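PDB 3C2Q: ornithine cyclodeaminase from Methanococcus maripaludis S2, which converts L-ornithine to L-proline with release of ammonia, using NAD(+) as cofactor. Local coordinates for residues B[156-161]-B[332-337]; B[172-177]-B[229-234]; B[210-215]-B[251-256]. All blocks are in the same frame, centred on the assembly; numbering follows the deposited sequence.

The three contacts lie in the NAD(+)-binding Rossmann domain and form a chain of neighbours. Interaction 2 is the buried one and sits in the middle; interactions 1 and 3 are only partly buried, and segments of both also pack on another subunit. Interaction 1 joins two helices, one of which rests Ala156 on the start of helix 230-237, an element of interaction 2. Helix 171-183 of interaction 2 in turn meets the loop of interaction 3 through Thr175 and Ile253. Interactions 1 and 3 do not touch, their nearest atoms being about 14 Å apart. Chemistry follows place: purely apolar across interaction 1, a carboxylate at a helix start in interaction 2, and water bridges beside hydrocarbon packing in interaction 3.

Interaction 1: B[156-161]-B[332-337]; sequences AKMVEL and VLLLKE
Lys157 lays its inner methylenes against Leu335 while its ammonium turns back to its own helix, where NZ forms a salt bridge with Glu160 OE1 at 3.0 Å. The approach is from above the carboxylate plane, 55° out of it. The setting is a Rossmann fold, with a six-stranded parallel sheet in the order 3-2-1-4-5-6, and the contact joins two of its helices, 152-160 and 327-342. The segment axes come within 10.6 Å and diverge by 29°, so the helices run roughly the same way.

Across this interface the chemistry is apolar. The lysine divides its labour: CG, anti to the backbone N (chi1 -175°), lies 3.7 Å from Leu335 CD1, and the bends at chi2 and chi3 then return NZ to the glutamate. With an alanine here, Glu160 would probably be left without its ammonium mate and the methyls of Leu335 would lose much of their cover.

Selenomethionine Met158 reaches across with its terminal methyl. Its chain is extended at chi2 and chi3, which brings CE into the notch between Leu334 and Leu335. There the methyl lies 3.6 Å from Leu335 N, and 3.9 Å from both Leu334 CG and Leu335 CB. Met158 also packs on Leu331 and Leu338, so it touches residues about two turns apart on helix 327-342. Leu334 leans in addition on Ala120 and Met123 of helix 112-133. On the side of helix 327-342 turned from this contact, Val332 and Leu333 pack on Glu113 and Lys336 of the second subunit.

Where helix 152-160 ends, Leu161 adds a further apolar touch, a methyl meeting a methyl: its CD1 lies 4.2 Å from Leu335 CD1, the same atom that Lys157 CG covers.

Interaction 2: B[172-177]-B[229-234]; sequences ALATHD and GIMYQC
Asp177 offers one carboxylate to the first amides of helix 230-237. Its OD1 accepts Ile230 N at 2.8 Å, met on the syn side, 25° out of the plane, while OD2 takes Met231 N at 2.9 Å in a practically straight bond (179°) that comes from above the carboxylate plane. OD2 also receives a water at 2.7 Å, and that water accepts Tyr232 N, extending the grip to a third amide. Bonds to both oxygens fix the rotation of the group, and the positive end of the helix dipole would probably stabilise its charge. Gly229 holds the N-cap position, its CA 3.5 Å from Asp177 OD1; a CB on it would run into that oxygen.

Apolar contacts lie next to these bonds. CB, CG1 and CD1 of Ile230 lie along OD1, and the chain of selenomethionine Met231, bent at chi2 and chi3, folds over Ala174, with CG 4.0 Å from Ala174 CB. The two helix segments are nearly perpendicular, at 99°.

Helix 171-183, which carries the probable NAD(+) residue Ala172, directly follows strand 166-170. Ile230 also rests on Leu155 of helix 152-160 and Ile147 of helix 145-148, while Ala174 and Met231 reach Leu243 and Tyr241 of edge strand 241-244.

Interaction 3: B[210-215]-B[251-256]; sequences AINDAG and GPIPDV
Ile211 and Ile253 make the apolar half of this contact, between the last turn of helix 203-214 and the loop that follows strand 241-244. Ile253 CG2 lies 3.8 Å from Ile211 CB. With chi1 at 54°, Ile253 holds CG1 between its backbone N and carbonyl carbon, and CG2 is the branch presented to Ile211. Pro254 CD continues the patch, 4.0 Å from Ile211 CG2.

A second kind of contact sets carbonyl oxygens against the proline ring. Asn212 OD1 is 3.4 Å from Pro254 CD, and Gly215 O, just past the helix end, is 3.2 Å from Pro254 CB and as near CG.

The hydrogen bonding between the segments is indirect. One water accepts from Asn212 ND2 and donates to Pro252 O at 2.6 Å; another donates to both Asn212 OD1 and Pro252 O. The amide therefore uses both its ends, and ND2 is also bonded to Ser20 O of the third subunit.

Ile253 also opens a type I turn closed by Val256 N on Ile253 O. Asn171, a probable NAD(+)-binding residue, accepts from Ile253 N and donates to Gly251 O. The chemistry implies a loop held to the helix by hydrocarbon contact and by water bridges beside the third subunit, while Asn171, and Asp255 through Tyr241 OH and Ile217 N, give the loop direct polar anchors.

Interaction 1: B[156-161]-B[332-337]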
loop_
_atom_site.group_PDB
_atom_site.type_symbol
_atom_site.label_atom_id
_atom_site.label_comp_id
_atom_site.label_asym_id
_atom_site.label_seq_id
_atom_site.Cartn_x
_atom_site.Cartn_y
_atom_site.Cartn_z
ATOM N N ALA B 156 -3.333 -20.573 17.751
ATOM C CA ALA B 156 -3.009 -21.763 18.580
ATOM C C ALA B 156 -4.284 -22.473 19.061
ATOM O O ALA B 156 -4.374 -23.700 19.063
ATOM C CB ALA B 156 -2.142 -21.357 19.772
ATOM N N LYS B 157 -5.268 -21.689 19.471
ATOM C CA LYS B 157 -6.578 -22.221 19.821
ATOM C C LYS B 157 -7.297 -22.983 18.693
ATOM O O LYS B 157 -7.913 -24.045 18.938
ATOM C CB LYS B 157 -7.452 -21.112 20.421
ATOM C CG LYS B 157 -8.814 -21.588 20.948
ATOM C CD LYS B 157 -8.683 -22.599 22.062
ATOM C CE LYS B 157 -8.180 -21.944 23.326
ATOM N NZ LYS B 157 -8.379 -22.863 24.504
HETATM N N MSE B 158 -7.221 -22.483 17.458
HETATM C CA MSE B 158 -7.794 -23.201 16.318
HETATM C C MSE B 158 -7.118 -24.554 16.129
HETATM O O MSE B 158 -7.794 -25.531 15.817
HETATM C CB MSE B 158 -7.726 -22.370 15.017
HETATM C CG MSE B 158 -8.544 -21.099 15.104
HETATM SE SE MSE B 158 -8.103 -19.897 13.570
HETATM C CE MSE B 158 -8.855 -18.248 14.334
ATOM N N VAL B 159 -5.801 -24.603 16.298
ATOM C CA VAL B 159 -5.058 -25.875 16.273
ATOM C C VAL B 159 -5.562 -26.806 17.399
ATOM O O VAL B 159 -5.933 -27.958 17.137
ATOM C CB VAL B 159 -3.537 -25.658 16.421
ATOM C CG1 VAL B 159 -2.797 -26.984 16.375
ATOM C CG2 VAL B 159 -2.982 -24.739 15.266
ATOM N N GLU B 160 -5.622 -26.266 18.619
ATOM C CA GLU B 160 -6.119 -26.987 19.792
ATOM C C GLU B 160 -7.515 -27.565 19.541
ATOM O O GLU B 160 -7.779 -28.737 19.865
ATOM C CB GLU B 160 -6.078 -26.053 21.019
ATOM C CG GLU B 160 -6.541 -26.699 22.320
ATOM C CD GLU B 160 -6.470 -25.770 23.523
ATOM O OE1 GLU B 160 -6.114 -24.550 23.395
ATOM O OE2 GLU B 160 -6.744 -26.292 24.634
ATOM N N LEU B 161 -8.390 -26.782 18.909
ATOM C CA LEU B 161 -9.776 -27.185 18.671
ATOM C C LEU B 161 -9.993 -28.111 17.460
ATOM O O LEU B 161 -11.133 -28.470 17.154
ATOM C CB LEU B 161 -10.705 -25.963 18.552
ATOM C CG LEU B 161 -10.969 -25.073 19.788
ATOM C CD1 LEU B 161 -11.666 -23.788 19.380
ATOM C CD2 LEU B 161 -11.799 -25.811 20.848
ATOM N N VAL B 332 -8.530 -12.909 15.829
ATOM C CA VAL B 332 -9.268 -12.799 17.136
ATOM C C VAL B 332 -10.771 -12.897 16.900
ATOM O O VAL B 332 -11.491 -13.683 17.569
ATOM C CB VAL B 332 -8.850 -11.503 17.908
ATOM C CG1 VAL B 332 -9.738 -11.293 19.154
ATOM C CG2 VAL B 332 -7.355 -11.613 18.347
ATOM N N LEU B 333 -11.249 -12.152 15.905
ATOM C CA LEU B 333 -12.662 -12.206 15.526
ATOM C C LEU B 333 -13.092 -13.552 14.934
ATOM O O LEU B 333 -14.204 -14.045 15.232
ATOM C CB LEU B 333 -12.986 -11.066 14.544
ATOM C CG LEU B 333 -12.916 -9.653 15.119
ATOM C CD1 LEU B 333 -13.145 -8.596 14.007
ATOM C CD2 LEU B 333 -13.931 -9.485 16.301
ATOM N N LEU B 334 -12.245 -14.130 14.076
ATOM C CA LEU B 334 -12.524 -15.440 13.505
ATOM C C LEU B 334 -12.718 -16.505 14.606
ATOM O O LEU B 334 -13.681 -17.263 14.569
ATOM C CB LEU B 334 -11.411 -15.870 12.554
ATOM C CG LEU B 334 -11.592 -17.167 11.752
ATOM C CD1 LEU B 334 -12.950 -17.217 11.043
ATOM C CD2 LEU B 334 -10.375 -17.334 10.785
ATOM N N LEU B 335 -11.791 -16.559 15.553
ATOM C CA LEU B 335 -11.915 -17.492 16.674
ATOM C C LEU B 335 -13.267 -17.313 17.423
ATOM O O LEU B 335 -13.960 -18.302 17.720
ATOM C CB LEU B 335 -10.737 -17.336 17.631
ATOM C CG LEU B 335 -10.792 -18.267 18.871
ATOM C CD1 LEU B 335 -10.780 -19.738 18.453
ATOM C CD2 LEU B 335 -9.683 -17.943 19.852
ATOM N N LYS B 336 -13.633 -16.070 17.729
ATOM C CA LYS B 336 -14.914 -15.833 18.414
ATOM C C LYS B 336 -16.077 -16.414 17.614
ATOM O O LYS B 336 -16.993 -16.993 18.189
ATOM C CB LYS B 336 -15.138 -14.352 18.686
ATOM C CG LYS B 336 -14.182 -13.756 19.677
ATOM C CD LYS B 336 -14.545 -12.283 19.941
ATOM C CE LYS B 336 -13.355 -11.465 20.419
ATOM N NZ LYS B 336 -12.856 -11.909 21.753
ATOM N N GLU B 337 -16.033 -16.283 16.283
ATOM C CA GLU B 337 -17.107 -16.774 15.437
ATOM C C GLU B 337 -17.144 -18.323 15.416
ATOM O O GLU B 337 -18.233 -18.925 15.455
ATOM C CB GLU B 337 -17.001 -16.171 14.033
ATOM C CG GLU B 337 -18.130 -16.544 13.062
ATOM C CD GLU B 337 -19.547 -16.133 13.513
ATOM O OE1 GLU B 337 -19.703 -15.357 14.478
ATOM O OE2 GLU B 337 -20.509 -16.630 12.886
#

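Interaction 2: B[172-177]-B[229-234]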
loop_
_atom_site.group_PDB
_atom_site.type_symbol
_atom_site.label_atom_id
_atom_site.label_comp_id
_atom_site.label_asym_id
_atom_site.label_seq_id
_atom_site.Cartn_x
_atom_site.Cartn_y
_atom_site.Cartn_z
ATOM N N ALA B 172 10.819 -17.805 11.167
ATOM C CA ALA B 172 10.372 -16.608 11.898
ATOM C C ALA B 172 9.031 -16.827 12.604
ATOM O O ALA B 172 8.898 -16.466 13.785
ATOM C CB ALA B 172 10.354 -15.352 10.994
ATOM N N LEU B 173 8.051 -17.422 11.921
ATOM C CA LEU B 173 6.798 -17.735 12.579
ATOM C C LEU B 173 7.002 -18.628 13.831
ATOM O O LEU B 173 6.510 -18.315 14.924
ATOM C CB LEU B 173 5.804 -18.415 11.646
ATOM C CG LEU B 173 4.524 -18.839 12.404
ATOM C CD1 LEU B 173 3.701 -17.612 12.857
ATOM C CD2 LEU B 173 3.639 -19.727 11.627
ATOM N N ALA B 174 7.678 -19.754 13.641
ATOM C CA ALA B 174 7.896 -20.701 14.750
ATOM C C ALA B 174 8.671 -20.079 15.886
ATOM O O ALA B 174 8.285 -20.253 17.056
ATOM C CB ALA B 174 8.595 -21.973 14.263
ATOM N N THR B 175 9.735 -19.348 15.574
ATOM C CA THR B 175 10.592 -18.831 16.639
ATOM C C THR B 175 9.967 -17.653 17.389
ATOM O O THR B 175 10.190 -17.523 18.588
ATOM C CB THR B 175 12.043 -18.479 16.184
ATOM O OG1 THR B 175 12.007 -17.422 15.195
ATOM C CG2 THR B 175 12.742 -19.731 15.614
ATOM N N HIS B 176 9.180 -16.809 16.703
ATOM C CA HIS B 176 8.423 -15.768 17.435
ATOM C C HIS B 176 7.257 -16.300 18.241
ATOM O O HIS B 176 6.973 -15.760 19.317
ATOM C CB HIS B 176 8.000 -14.577 16.546
ATOM C CG HIS B 176 9.172 -13.766 16.044
ATOM N ND1 HIS B 176 10.024 -13.076 16.888
ATOM C CD2 HIS B 176 9.627 -13.540 14.787
ATOM C CE1 HIS B 176 10.945 -12.455 16.171
ATOM N NE2 HIS B 176 10.739 -12.741 14.895
ATOM N N ASP B 177 6.579 -17.325 17.724
ATOM C CA ASP B 177 5.567 -18.047 18.508
ATOM C C ASP B 177 6.227 -18.540 19.817
ATOM O O ASP B 177 5.694 -18.368 20.923
ATOM C CB ASP B 177 4.996 -19.224 17.715
ATOM C CG ASP B 177 4.094 -20.150 18.567
ATOM O OD1 ASP B 177 3.019 -19.718 19.076
ATOM O OD2 ASP B 177 4.455 -21.342 18.695
ATOM N N GLY B 229 1.268 -22.232 22.914
ATOM C CA GLY B 229 1.492 -21.556 21.629
ATOM C C GLY B 229 1.170 -22.471 20.455
ATOM O O GLY B 229 0.686 -23.613 20.606
ATOM N N ILE B 230 1.418 -21.960 19.253
ATOM C CA ILE B 230 1.055 -22.664 18.029
ATOM C C ILE B 230 1.857 -23.960 17.855
ATOM O O ILE B 230 1.272 -25.004 17.585
ATOM C CB ILE B 230 1.266 -21.746 16.791
ATOM C CG1 ILE B 230 0.341 -20.523 16.845
ATOM C CG2 ILE B 230 1.051 -22.562 15.497
ATOM C CD1 ILE B 230 0.932 -19.262 16.051
HETATM N N MSE B 231 3.177 -23.887 17.965
HETATM C CA MSE B 231 4.035 -25.049 17.731
HETATM C C MSE B 231 3.758 -26.108 18.826
HETATM O O MSE B 231 3.654 -27.297 18.524
HETATM C CB MSE B 231 5.521 -24.651 17.750
HETATM C CG MSE B 231 5.904 -23.489 16.801
HETATM SE SE MSE B 231 5.129 -23.840 15.009
HETATM C CE MSE B 231 6.190 -25.303 14.558
ATOM N N TYR B 232 3.608 -25.653 20.067
ATOM C CA TYR B 232 3.148 -26.529 21.167
ATOM C C TYR B 232 1.857 -27.283 20.826
ATOM O O TYR B 232 1.789 -28.512 20.939
ATOM C CB TYR B 232 2.980 -25.725 22.453
ATOM C CG TYR B 232 2.324 -26.494 23.592
ATOM C CD1 TYR B 232 3.094 -27.265 24.478
ATOM C CD2 TYR B 232 0.939 -26.448 23.785
ATOM C CE1 TYR B 232 2.480 -27.974 25.539
ATOM C CE2 TYR B 232 0.315 -27.155 24.848
ATOM C CZ TYR B 232 1.107 -27.911 25.712
ATOM O OH TYR B 232 0.505 -28.610 26.744
ATOM N N GLN B 233 0.832 -26.570 20.385
ATOM C CA GLN B 233 -0.392 -27.234 20.020
ATOM C C GLN B 233 -0.238 -28.206 18.854
ATOM O O GLN B 233 -0.971 -29.203 18.797
ATOM C CB GLN B 233 -1.529 -26.261 19.754
ATOM C CG GLN B 233 -1.967 -25.498 21.007
ATOM C CD GLN B 233 -2.637 -26.369 22.068
ATOM O OE1 GLN B 233 -3.089 -27.489 21.795
ATOM N NE2 GLN B 233 -2.699 -25.843 23.293
ATOM N N CYS B 234 0.673 -27.916 17.928
ATOM C CA CYS B 234 0.933 -28.858 16.828
ATOM C C CYS B 234 1.522 -30.163 17.384
ATOM O O CYS B 234 1.108 -31.253 16.976
ATOM C CB CYS B 234 1.880 -28.263 15.774
ATOM S SG CYS B 234 1.073 -26.987 14.739
HETATM O O HOH W 1 4.541 -22.980 20.842
#

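Interaction 3: B[210-215]-B[251-256]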
loop_
_atom_site.group_PDB
_atom_site.type_symbol
_atom_site.label_atom_id
_atom_site.label_comp_id
_atom_site.label_asym_id
_atom_site.label_seq_id
_atom_site.Cartn_x
_atom_site.Cartn_y
_atom_site.Cartn_z
ATOM N N ALA B 210 17.151 -21.777 23.191
ATOM C CA ALA B 210 16.416 -22.760 23.980
ATOM C C ALA B 210 15.992 -23.968 23.161
ATOM O O ALA B 210 16.099 -25.126 23.624
ATOM C CB ALA B 210 15.210 -22.092 24.694
ATOM N N ILE B 211 15.569 -23.732 21.914
ATOM C CA ILE B 211 15.161 -24.831 21.058
ATOM C C ILE B 211 16.389 -25.601 20.546
ATOM O O ILE B 211 16.337 -26.836 20.499
ATOM C CB ILE B 211 14.226 -24.398 19.862
ATOM C CG1 ILE B 211 12.968 -23.667 20.381
ATOM C CG2 ILE B 211 13.799 -25.612 19.001
ATOM C CD1 ILE B 211 12.101 -24.493 21.337
ATOM N N ASN B 212 17.448 -24.894 20.142
ATOM C CA ASN B 212 18.701 -25.536 19.777
ATOM C C ASN B 212 19.188 -26.458 20.911
ATOM O O ASN B 212 19.518 -27.603 20.663
ATOM C CB ASN B 212 19.777 -24.516 19.443
ATOM C CG ASN B 212 19.574 -23.889 18.056
ATOM O OD1 ASN B 212 18.693 -24.309 17.305
ATOM N ND2 ASN B 212 20.377 -22.894 17.733
ATOM N N ASP B 213 19.147 -25.950 22.139
ATOM C CA ASP B 213 19.541 -26.719 23.341
ATOM C C ASP B 213 18.675 -27.953 23.545
ATOM O O ASP B 213 19.177 -29.076 23.747
ATOM C CB ASP B 213 19.512 -25.818 24.583
ATOM C CG ASP B 213 20.218 -26.467 25.799
ATOM O OD1 ASP B 213 21.130 -27.275 25.585
ATOM O OD2 ASP B 213 19.859 -26.154 26.938
ATOM N N ALA B 214 17.365 -27.773 23.444
ATOM C CA ALA B 214 16.454 -28.895 23.569
ATOM C C ALA B 214 16.673 -29.932 22.481
ATOM O O ALA B 214 16.454 -31.130 22.720
ATOM C CB ALA B 214 14.998 -28.425 23.586
ATOM N N GLY B 215 17.054 -29.484 21.278
ATOM C CA GLY B 215 17.289 -30.395 20.123
ATOM C C GLY B 215 16.303 -30.283 18.961
ATOM O O GLY B 215 16.635 -30.595 17.822
ATOM N N GLY B 251 19.736 -18.025 12.697
ATOM C CA GLY B 251 19.528 -19.038 13.713
ATOM C C GLY B 251 18.350 -19.934 13.435
ATOM O O GLY B 251 17.371 -19.916 14.200
ATOM N N PRO B 252 18.425 -20.770 12.368
ATOM C CA PRO B 252 17.253 -21.582 12.140
ATOM C C PRO B 252 17.246 -22.647 13.225
ATOM O O PRO B 252 18.306 -23.183 13.538
ATOM C CB PRO B 252 17.532 -22.248 10.780
ATOM C CG PRO B 252 18.990 -22.297 10.692
ATOM C CD PRO B 252 19.508 -21.056 11.414
ATOM N N ILE B 253 16.083 -22.978 13.752
ATOM C CA ILE B 253 15.974 -24.075 14.709
ATOM C C ILE B 253 16.074 -25.432 13.995
ATOM O O ILE B 253 15.972 -25.510 12.758
ATOM C CB ILE B 253 14.674 -23.959 15.564
ATOM C CG1 ILE B 253 13.445 -23.853 14.649
ATOM C CG2 ILE B 253 14.812 -22.760 16.523
ATOM C CD1 ILE B 253 12.121 -24.206 15.278
ATOM N N PRO B 254 16.336 -26.506 14.758
ATOM C CA PRO B 254 16.615 -27.762 14.057
ATOM C C PRO B 254 15.478 -28.265 13.160
ATOM O O PRO B 254 15.753 -28.951 12.180
ATOM C CB PRO B 254 16.934 -28.741 15.206
ATOM C CG PRO B 254 17.404 -27.822 16.359
ATOM C CD PRO B 254 16.493 -26.632 16.226
ATOM N N ASP B 255 14.226 -27.914 13.455
ATOM C CA ASP B 255 13.096 -28.367 12.641
ATOM C C ASP B 255 13.071 -27.792 11.197
ATOM O O ASP B 255 12.365 -28.309 10.333
ATOM C CB ASP B 255 11.749 -28.024 13.313
ATOM C CG ASP B 255 11.604 -28.614 14.728
ATOM O OD1 ASP B 255 10.626 -29.372 14.956
ATOM O OD2 ASP B 255 12.427 -28.281 15.598
ATOM N N VAL B 256 13.830 -26.725 10.951
ATOM C CA VAL B 256 13.764 -25.996 9.683
ATOM C C VAL B 256 14.437 -26.803 8.566
ATOM O O VAL B 256 15.540 -27.342 8.770
ATOM C CB VAL B 256 14.416 -24.597 9.859
ATOM C CG1 VAL B 256 14.733 -23.931 8.495
ATOM C CG2 VAL B 256 13.462 -23.693 10.701
HETATM O O HOH W 2 20.496 -22.484 14.730
HETATM O O HOH W 3 19.660 -25.525 14.865
#